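Local coordinates for protein amidase, hydantoinase/carbamoylase family (PDB 6C0D) that probably hydrolyses N-carbamoyl-L-amino acids as a zinc-dependent homodimeric amidase of the peptidase M20 family, at residues Val70-Gly81 with Arg122-Ile132; Leu84-Thr92 with Gly101-Ile111. One frame throughout, in Å; residues are numbered along the deposited sequence.

Contact 1: Val70-Gly81 with Arg122-Ile132; sequences VGTVFGRSRKPG and REFAVDVASWI
The carboxylate of Asp127 is gripped at both oxygens: OD1 accepts the backbone N of Ser77 at 2.8 Å, 31° out of the carboxylate plane on the anti side, while OD2 takes a salt bridge from Arg188 and a hydrogen bond from Gln189. With CG beside its own backbone N (chi1 -61°), the carboxylate reaches Ser77 just where the backbone pairing stops. From there back toward Thr72, strands 73-76 and 125-130 run antiparallel. Val73 and Ser130 form one hydrogen-bonded pair, Gly75 and Val128 the next; in the latter Gly75 N meets Val128 O at 2.8 Å in an almost straight bond. Phe74 and Ala129 make the non-hydrogen-bonded pair between them. The Phe74 ring has Val128 O over one face, Ala129 CB obliquely 3.7 Å from CD1, and Trp131 CH2 at its edge, 3.9 Å from CE1; small Ala129 leaves room for both aromatics. Just before strand 73-76, Thr72 OG1 stands in for a backbone carbonyl and accepts from Ile132 N at 3.1 Å, and the Ile132 side chain packs on Val70 and Gly71. Gly71 has a positive phi of 99°, a backbone shape that suits a residue without CB, and its bareness also makes room for Ile132 CD1. Toward the surface, Ser77 OG accepts from Lys79 N in an ST turn and shares a water with Val126 N. The extended Lys79 chain lies along the backbone of 122-124 and gives its NZ to Arg122 O at 2.9 Å. Helix 45-60 covers the face bearing Val73 and Val128. Where the regular backbone pairing gives out, then, side chains continue it: a hydroxyl at one end, a carboxylate and an ammonium at the other. Buried Asp127, with Arg188 beside it, is probably ionised.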
loop_
_atom_site.group_PDB
_atom_site.type_symbol
_atom_site.label_atom_id
_atom_site.label_comp_id
_atom_site.label_asym_id
_atom_site.label_seq_id
_atom_site.Cartn_x
_atom_site.Cartn_y
_atom_site.Cartn_z
ATOM N N VAL A 70 22.640 -19.478 26.984
ATOM C CA VAL A 70 21.914 -18.762 25.941
ATOM C C VAL A 70 21.933 -17.260 26.151
ATOM O O VAL A 70 21.384 -16.522 25.320
ATOM C CB VAL A 70 20.467 -19.270 25.793
ATOM C CG1 VAL A 70 20.459 -20.705 25.258
ATOM C CG2 VAL A 70 19.702 -19.173 27.119
ATOM N N GLY A 71 22.575 -16.775 27.210
ATOM C CA GLY A 71 22.628 -15.355 27.481
ATOM C C GLY A 71 21.641 -14.864 28.516
ATOM O O GLY A 71 21.577 -13.652 28.760
ATOM N N THR A 72 20.863 -15.754 29.127
ATOM C CA THR A 72 20.010 -15.342 30.233
ATOM C C THR A 72 20.879 -14.988 31.435
ATOM O O THR A 72 21.890 -15.646 31.699
ATOM C CB THR A 72 19.029 -16.466 30.580
ATOM O OG1 THR A 72 18.013 -16.536 29.570
ATOM C CG2 THR A 72 18.385 -16.264 31.962
ATOM N N VAL A 73 20.518 -13.924 32.146
ATOM C CA VAL A 73 21.149 -13.635 33.430
ATOM C C VAL A 73 20.225 -14.196 34.491
ATOM O O VAL A 73 19.045 -13.819 34.553
ATOM C CB VAL A 73 21.394 -12.132 33.650
ATOM C CG1 VAL A 73 22.379 -11.947 34.815
ATOM C CG2 VAL A 73 21.943 -11.484 32.395
ATOM N N PHE A 74 20.740 -15.108 35.312
ATOM C CA PHE A 74 19.926 -15.734 36.342
ATOM C C PHE A 74 20.659 -15.665 37.672
ATOM O O PHE A 74 21.801 -16.128 37.781
ATOM C CB PHE A 74 19.589 -17.186 35.983
ATOM C CG PHE A 74 18.415 -17.725 36.758
ATOM C CD1 PHE A 74 17.116 -17.505 36.315
ATOM C CD2 PHE A 74 18.610 -18.407 37.955
ATOM C CE1 PHE A 74 16.025 -17.978 37.046
ATOM C CE2 PHE A 74 17.518 -18.886 38.692
ATOM C CZ PHE A 74 16.230 -18.665 38.236
ATOM N N GLY A 75 20.000 -15.090 38.671
ATOM C CA GLY A 75 20.522 -15.031 40.018
ATOM C C GLY A 75 19.686 -15.931 40.903
ATOM O O GLY A 75 18.528 -15.613 41.208
ATOM N N ARG A 76 20.251 -17.073 41.285
ATOM C CA ARG A 76 19.532 -18.076 42.062
ATOM C C ARG A 76 19.746 -17.802 43.546
ATOM O O ARG A 76 20.877 -17.573 43.984
ATOM C CB ARG A 76 20.031 -19.474 41.701
ATOM C CG ARG A 76 19.229 -20.661 42.265
ATOM C CD ARG A 76 19.891 -21.953 41.780
ATOM N NE ARG A 76 19.166 -23.181 42.127
ATOM C CZ ARG A 76 19.423 -23.917 43.208
ATOM N NH1 ARG A 76 20.358 -23.525 44.066
ATOM N NH2 ARG A 76 18.746 -25.043 43.435
ATOM N N SER A 77 18.662 -17.805 44.310
ATOM C CA SER A 77 18.787 -17.701 45.756
ATOM C C SER A 77 19.673 -18.819 46.317
ATOM O O SER A 77 19.724 -19.939 45.792
ATOM C CB SER A 77 17.395 -17.762 46.394
ATOM O OG SER A 77 17.453 -17.630 47.805
ATOM N N ARG A 78 20.397 -18.510 47.397
ATOM C CA ARG A 78 21.137 -19.543 48.114
ATOM C C ARG A 78 20.338 -20.151 49.262
ATOM O O ARG A 78 20.825 -21.081 49.919
ATOM C CB ARG A 78 22.466 -18.980 48.634
ATOM C CG ARG A 78 23.279 -18.259 47.567
ATOM C CD ARG A 78 24.610 -17.762 48.126
ATOM N NE ARG A 78 25.368 -16.971 47.161
ATOM C CZ ARG A 78 26.276 -17.473 46.330
ATOM N NH1 ARG A 78 26.536 -18.774 46.340
ATOM N NH2 ARG A 78 26.925 -16.670 45.491
ATOM N N LYS A 79 19.131 -19.681 49.494
ATOM C CA LYS A 79 18.287 -20.132 50.588
ATOM C C LYS A 79 17.543 -21.414 50.214
ATOM O O LYS A 79 17.240 -21.638 49.042
ATOM C CB LYS A 79 17.286 -19.033 50.938
ATOM C CG LYS A 79 17.976 -17.818 51.575
ATOM C CD LYS A 79 17.197 -16.537 51.379
ATOM C CE LYS A 79 18.047 -15.336 51.887
ATOM N NZ LYS A 79 17.320 -14.047 51.597
ATOM N N PRO A 80 17.243 -22.263 51.190
ATOM C CA PRO A 80 16.568 -23.538 50.911
ATOM C C PRO A 80 15.071 -23.323 50.717
ATOM O O PRO A 80 14.559 -22.224 50.881
ATOM C CB PRO A 80 16.853 -24.354 52.170
ATOM C CG PRO A 80 16.949 -23.335 53.254
ATOM C CD PRO A 80 17.583 -22.121 52.624
ATOM N N GLY A 81 14.371 -24.406 50.360
ATOM C CA GLY A 81 12.926 -24.373 50.275
ATOM C C GLY A 81 12.391 -23.841 48.957
ATOM O O GLY A 81 13.141 -23.603 48.006
ATOM N N ARG A 122 13.262 -12.974 55.554
ATOM C CA ARG A 122 14.658 -13.257 55.246
ATOM C C ARG A 122 14.849 -14.673 54.725
ATOM O O ARG A 122 15.704 -14.900 53.872
ATOM C CB ARG A 122 15.522 -13.038 56.499
ATOM C CG ARG A 122 17.033 -13.199 56.255
ATOM C CD ARG A 122 17.807 -13.309 57.565
ATOM N NE ARG A 122 17.380 -14.491 58.300
ATOM C CZ ARG A 122 17.837 -15.715 58.050
ATOM N NH1 ARG A 122 18.746 -15.909 57.099
ATOM N NH2 ARG A 122 17.389 -16.744 58.749
ATOM N N GLU A 123 14.044 -15.631 55.202
ATOM C CA GLU A 123 14.225 -17.020 54.791
ATOM C C GLU A 123 13.754 -17.299 53.367
ATOM O O GLU A 123 14.112 -18.344 52.814
ATOM C CB GLU A 123 13.481 -17.960 55.748
ATOM C CG GLU A 123 13.973 -17.857 57.162
ATOM C CD GLU A 123 13.189 -18.723 58.134
ATOM O OE1 GLU A 123 12.405 -19.590 57.677
ATOM O OE2 GLU A 123 13.359 -18.526 59.357
ATOM N N PHE A 124 12.961 -16.413 52.759
ATOM C CA PHE A 124 12.256 -16.781 51.535
ATOM C C PHE A 124 13.204 -16.758 50.341
ATOM O O PHE A 124 13.835 -15.732 50.067
ATOM C CB PHE A 124 11.106 -15.814 51.259
ATOM C CG PHE A 124 10.063 -15.727 52.353
ATOM C CD1 PHE A 124 10.005 -16.641 53.393
ATOM C CD2 PHE A 124 9.123 -14.695 52.309
ATOM C CE1 PHE A 124 9.021 -16.524 54.380
ATOM C CE2 PHE A 124 8.143 -14.577 53.284
ATOM C CZ PHE A 124 8.095 -15.484 54.314
ATOM N N ALA A 125 13.265 -17.867 49.594
ATOM C CA ALA A 125 14.082 -17.903 48.387
ATOM C C ALA A 125 13.421 -17.093 47.271
ATOM O O ALA A 125 12.271 -17.350 46.898
ATOM C CB ALA A 125 14.316 -19.350 47.941
ATOM N N VAL A 126 14.157 -16.117 46.733
ATOM C CA VAL A 126 13.725 -15.329 45.576
ATOM C C VAL A 126 14.831 -15.406 44.527
ATOM O O VAL A 126 15.980 -15.063 44.822
ATOM C CB VAL A 126 13.455 -13.863 45.951
ATOM C CG1 VAL A 126 13.028 -13.063 44.691
ATOM C CG2 VAL A 126 12.389 -13.783 47.062
ATOM N N ASP A 127 14.493 -15.886 43.322
ATOM C CA ASP A 127 15.396 -15.912 42.171
ATOM C C ASP A 127 15.074 -14.717 41.273
ATOM O O ASP A 127 13.934 -14.248 41.240
ATOM C CB ASP A 127 15.248 -17.195 41.328
ATOM C CG ASP A 127 15.555 -18.490 42.090
ATOM O OD1 ASP A 127 16.218 -18.482 43.156
ATOM O OD2 ASP A 127 15.160 -19.561 41.565
ATOM N N VAL A 128 16.078 -14.223 40.536
ATOM C CA VAL A 128 15.886 -13.074 39.651
ATOM C C VAL A 128 16.368 -13.423 38.250
ATOM O O VAL A 128 17.461 -13.972 38.090
ATOM C CB VAL A 128 16.639 -11.831 40.188
ATOM C CG1 VAL A 128 16.405 -10.627 39.294
ATOM C CG2 VAL A 128 16.207 -11.536 41.622
ATOM N N ALA A 129 15.598 -13.039 37.223
ATOM C CA ALA A 129 15.944 -13.437 35.860
ATOM C C ALA A 129 15.838 -12.295 34.858
ATOM O O ALA A 129 14.915 -11.475 34.928
ATOM C CB ALA A 129 15.046 -14.576 35.367
ATOM N N SER A 130 16.774 -12.276 33.903
ATOM C CA SER A 130 16.618 -11.548 32.640
ATOM C C SER A 130 16.684 -12.578 31.517
ATOM O O SER A 130 17.776 -13.030 31.150
ATOM C CB SER A 130 17.688 -10.470 32.460
ATOM O OG SER A 130 17.593 -9.897 31.159
ATOM N N TRP A 131 15.523 -12.960 30.981
ATOM C CA TRP A 131 15.483 -13.962 29.918
ATOM C C TRP A 131 16.015 -13.374 28.621
ATOM O O TRP A 131 15.579 -12.301 28.199
ATOM C CB TRP A 131 14.054 -14.451 29.694
ATOM C CG TRP A 131 13.302 -14.767 30.945
ATOM C CD1 TRP A 131 12.205 -14.107 31.439
ATOM C CD2 TRP A 131 13.594 -15.815 31.878
ATOM N NE1 TRP A 131 11.787 -14.700 32.612
ATOM C CE2 TRP A 131 12.627 -15.742 32.908
ATOM C CE3 TRP A 131 14.575 -16.819 31.936
ATOM C CZ2 TRP A 131 12.610 -16.631 33.981
ATOM C CZ3 TRP A 131 14.569 -17.694 33.014
ATOM C CH2 TRP A 131 13.591 -17.596 34.021
ATOM N N ILE A 132 16.928 -14.094 27.959
ATOM C CA ILE A 132 17.530 -13.581 26.726
ATOM C C ILE A 132 16.484 -13.506 25.615
ATOM O O ILE A 132 15.601 -14.367 25.501
ATOM C CB ILE A 132 18.731 -14.460 26.304
ATOM C CG1 ILE A 132 19.488 -13.853 25.112
ATOM C CG2 ILE A 132 18.275 -15.878 25.935
ATOM C CD1 ILE A 132 20.170 -12.529 25.425
HETATM O O HOH W 1 16.726 -14.826 47.428
HETATM O O HOH W 2 14.345 -13.423 51.373
HETATM O O HOH W 3 12.288 -20.583 50.493
HETATM O O HOH W 4 14.209 -21.008 53.317
#

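Contact 2: Leu84-Thr92 with Gly101-Ile111. With ZN (zinc ion), chain B.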
loop_
_atom_site.group_PDB
_atom_site.type_symbol
_atom_site.label_atom_id
_atom_site.label_comp_id
_atom_site.label_asym_id
_atom_site.label_seq_id
_atom_site.Cartn_x
_atom_site.Cartn_y
_atom_site.Cartn_z
ATOM N N LEU A 84 10.335 -18.257 44.686
ATOM C CA LEU A 84 9.619 -17.382 43.776
ATOM C C LEU A 84 10.626 -16.792 42.793
ATOM O O LEU A 84 11.641 -16.239 43.214
ATOM C CB LEU A 84 8.927 -16.269 44.570
ATOM C CG LEU A 84 8.395 -15.066 43.762
ATOM C CD1 LEU A 84 7.256 -15.531 42.881
ATOM C CD2 LEU A 84 7.908 -14.008 44.754
ATOM N N VAL A 85 10.343 -16.891 41.496
ATOM C CA VAL A 85 11.192 -16.311 40.453
ATOM C C VAL A 85 10.565 -14.991 40.014
ATOM O O VAL A 85 9.368 -14.947 39.706
ATOM C CB VAL A 85 11.329 -17.268 39.252
ATOM C CG1 VAL A 85 12.269 -16.680 38.176
ATOM C CG2 VAL A 85 11.799 -18.667 39.688
ATOM N N ILE A 86 11.347 -13.911 40.008
ATOM C CA ILE A 86 10.853 -12.610 39.556
ATOM C C ILE A 86 11.759 -12.141 38.434
ATOM O O ILE A 86 12.985 -12.143 38.585
ATOM C CB ILE A 86 10.838 -11.560 40.688
ATOM C CG1 ILE A 86 10.188 -12.141 41.948
ATOM C CG2 ILE A 86 10.132 -10.274 40.192
ATOM C CD1 ILE A 86 10.273 -11.209 43.155
ATOM N N GLY A 87 11.175 -11.719 37.323
ATOM C CA GLY A 87 12.055 -11.234 36.279
ATOM C C GLY A 87 11.310 -10.676 35.093
ATOM O O GLY A 87 10.107 -10.435 35.143
ATOM N N SER A 88 12.070 -10.451 34.027
ATOM C CA SER A 88 11.548 -9.990 32.749
ATOM C C SER A 88 12.682 -10.145 31.750
ATOM O O SER A 88 13.433 -11.121 31.843
ATOM C CB SER A 88 11.048 -8.543 32.834
ATOM O OG SER A 88 10.321 -8.200 31.670
ATOM N N HIS A 89 12.831 -9.206 30.807
ATOM C CA HIS A 89 13.922 -9.247 29.836
ATOM C C HIS A 89 14.659 -7.914 29.858
ATOM O O HIS A 89 14.095 -6.889 30.225
ATOM C CB HIS A 89 13.396 -9.525 28.419
ATOM C CG HIS A 89 12.419 -8.494 27.939
ATOM N ND1 HIS A 89 12.768 -7.476 27.075
ATOM C CD2 HIS A 89 11.108 -8.305 28.233
ATOM C CE1 HIS A 89 11.709 -6.718 26.837
ATOM N NE2 HIS A 89 10.690 -7.199 27.529
ATOM N N SER A 90 15.924 -7.906 29.441
ATOM C CA SER A 90 16.641 -6.640 29.349
ATOM C C SER A 90 17.153 -6.342 27.946
ATOM O O SER A 90 17.848 -5.333 27.761
ATOM C CB SER A 90 17.801 -6.605 30.361
ATOM O OG SER A 90 18.714 -7.673 30.128
ATOM N N ASP A 91 16.828 -7.174 26.952
ATOM C CA ASP A 91 17.106 -6.844 25.565
ATOM C C ASP A 91 15.999 -5.947 25.024
ATOM O O ASP A 91 14.881 -5.916 25.545
ATOM C CB ASP A 91 17.227 -8.107 24.698
ATOM C CG ASP A 91 15.900 -8.875 24.566
ATOM O OD1 ASP A 91 15.325 -9.297 25.593
ATOM O OD2 ASP A 91 15.431 -9.069 23.428
ATOM N N THR A 92 16.316 -5.218 23.964
ATOM C CA THR A 92 15.376 -4.286 23.366
ATOM C C THR A 92 15.167 -4.620 21.898
ATOM O O THR A 92 15.903 -5.405 21.292
ATOM C CB THR A 92 15.870 -2.836 23.472
ATOM O OG1 THR A 92 16.965 -2.652 22.562
ATOM C CG2 THR A 92 16.313 -2.513 24.895
ATOM N N GLY A 101 10.803 -4.190 29.827
ATOM C CA GLY A 101 11.661 -5.276 30.246
ATOM C C GLY A 101 12.521 -4.927 31.441
ATOM O O GLY A 101 12.474 -5.630 32.454
ATOM N N ALA A 102 13.293 -3.836 31.347
ATOM C CA ALA A 102 14.167 -3.424 32.442
ATOM C C ALA A 102 13.407 -3.289 33.757
ATOM O O ALA A 102 13.917 -3.657 34.823
ATOM C CB ALA A 102 14.848 -2.099 32.086
ATOM N N LEU A 103 12.182 -2.770 33.699
ATOM C CA LEU A 103 11.401 -2.587 34.920
ATOM C C LEU A 103 11.328 -3.870 35.744
ATOM O O LEU A 103 11.617 -3.868 36.946
ATOM C CB LEU A 103 9.991 -2.111 34.575
ATOM C CG LEU A 103 9.184 -1.713 35.811
ATOM C CD1 LEU A 103 9.346 -0.205 36.067
ATOM C CD2 LEU A 103 7.695 -2.073 35.651
ATOM N N GLY A 104 10.930 -4.978 35.117
ATOM C CA GLY A 104 10.702 -6.191 35.894
ATOM C C GLY A 104 11.993 -6.851 36.341
ATOM O O GLY A 104 12.034 -7.483 37.401
ATOM N N VAL A 105 13.063 -6.713 35.554
ATOM C CA VAL A 105 14.365 -7.244 35.971
ATOM C C VAL A 105 14.841 -6.538 37.232
ATOM O O VAL A 105 15.246 -7.180 38.210
ATOM C CB VAL A 105 15.405 -7.108 34.841
ATOM C CG1 VAL A 105 16.778 -7.579 35.342
ATOM C CG2 VAL A 105 14.979 -7.922 33.607
ATOM N N ILE A 106 14.822 -5.195 37.219
ATOM C CA ILE A 106 15.323 -4.455 38.375
ATOM C C ILE A 106 14.347 -4.534 39.550
ATOM O O ILE A 106 14.775 -4.593 40.714
ATOM C CB ILE A 106 15.637 -3.004 37.986
ATOM C CG1 ILE A 106 16.674 -2.970 36.856
ATOM C CG2 ILE A 106 16.118 -2.201 39.205
ATOM C CD1 ILE A 106 17.964 -3.733 37.190
ATOM N N TYR A 107 13.034 -4.560 39.289
ATOM C CA TYR A 107 12.104 -4.879 40.376
ATOM C C TYR A 107 12.492 -6.193 41.045
ATOM O O TYR A 107 12.525 -6.294 42.274
ATOM C CB TYR A 107 10.655 -5.007 39.883
ATOM C CG TYR A 107 9.820 -3.746 39.735
ATOM C CD1 TYR A 107 10.399 -2.489 39.546
ATOM C CD2 TYR A 107 8.430 -3.836 39.739
ATOM C CE1 TYR A 107 9.606 -1.350 39.371
ATOM C CE2 TYR A 107 7.634 -2.713 39.564
ATOM C CZ TYR A 107 8.222 -1.473 39.385
ATOM O OH TYR A 107 7.434 -0.354 39.224
ATOM N N GLY A 108 12.763 -7.224 40.242
ATOM C CA GLY A 108 13.119 -8.510 40.827
ATOM C C GLY A 108 14.337 -8.403 41.723
ATOM O O GLY A 108 14.350 -8.918 42.841
ATOM N N LEU A 109 15.364 -7.697 41.255
ATOM C CA LEU A 109 16.566 -7.497 42.055
ATOM C C LEU A 109 16.248 -6.772 43.357
ATOM O O LEU A 109 16.695 -7.180 44.440
ATOM C CB LEU A 109 17.595 -6.710 41.230
ATOM C CG LEU A 109 18.967 -6.403 41.817
ATOM C CD1 LEU A 109 19.704 -7.704 42.119
ATOM C CD2 LEU A 109 19.768 -5.530 40.813
ATOM N N GLU A 110 15.488 -5.678 43.274
ATOM C CA GLU A 110 15.212 -4.918 44.489
ATOM C C GLU A 110 14.350 -5.722 45.447
ATOM O O GLU A 110 14.525 -5.646 46.669
ATOM C CB GLU A 110 14.520 -3.596 44.154
ATOM C CG GLU A 110 14.112 -2.797 45.402
ATOM C CD GLU A 110 15.288 -2.417 46.290
ATOM O OE1 GLU A 110 16.439 -2.355 45.792
ATOM O OE2 GLU A 110 15.067 -2.181 47.504
ATOM N N ILE A 111 13.396 -6.476 44.908
ATOM C CA ILE A 111 12.535 -7.288 45.766
ATOM C C ILE A 111 13.347 -8.362 46.464
ATOM O O ILE A 111 13.167 -8.602 47.662
ATOM C CB ILE A 111 11.374 -7.880 44.949
ATOM C CG1 ILE A 111 10.451 -6.734 44.492
ATOM C CG2 ILE A 111 10.585 -8.909 45.792
ATOM C CD1 ILE A 111 9.476 -7.147 43.391
HETATM ZN ZN ZN B . 8.775 -6.449 27.394
HETATM O O HOH W 5 9.404 -5.686 32.745
HETATM O O HOH W 6 8.034 -6.386 25.420
HETATM O O HOH W 7 7.773 -8.444 27.714
#
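Gly101 sets its CA over one face of the His89 imidazole, 3.6 Å from the ring centroid and 16° off the normal, a CH-pi contact beside the metal. His89 NE2 binds the zinc ion at 2.1 Å; Asp100, His196 and two waters complete the site. In the ring plane, His89 ND1 donates to Asp91 O at 3.0 Å, which helps to fix the ring's rotation with NE2 toward the zinc. Packing is closest where glycines face the strand. Gly104 faces Ser88 and Gly108 faces the carbonyl of Ile86, and with no side chain at either the axes of strand 84-88 and helix 102-111 come within 5.6 Å; Gly101, at the N-cap, likewise has only its CA between the helix and His89. Ile86 lies on the bare helix face: CG2 rests 3.5 Å from Gly108 CA, and CD1 meets Ile111 CG2 with the two side chains crossing at about a right angle. Val105 lays CG2 along the backbone of Ser88 and His89. The polar side is held more loosely, through water: no direct hydrogen bond joins the segments, and a water bridges Ser88 OG (2.9 Å) to Gly104 N, while Ser88 OG also pairs with Glu194. Strand 83-88 and helix 102-117 belong to a beta-alpha-beta unit completed by strand 125-130; strand 189-198 flanks strand 83-88 as well, and helices 18-30 and 45-60 pack against the helix.

From the N terminus the chain enters contact 1 through strand 73-76, turns back, and runs along strand 83-88 to the zinc-binding loop. Helix 102-117 then returns against that strand, so contact 2 closes a short loop with eight residues between its segments. Only afterwards does strand 125-130 pair with 73-76, closing the longer loop of contact 1 around the whole of contact 2. Strand 125-130 lies between 73-76 and 83-88, parallel to the latter, and Asp127 N probably bonds Leu84 O at 2.9 Å. A probable hydrogen bond between Ser130 OG and Ser90 OG ties contact 1 to the loop carrying His89, joining sheet, helix and metal site.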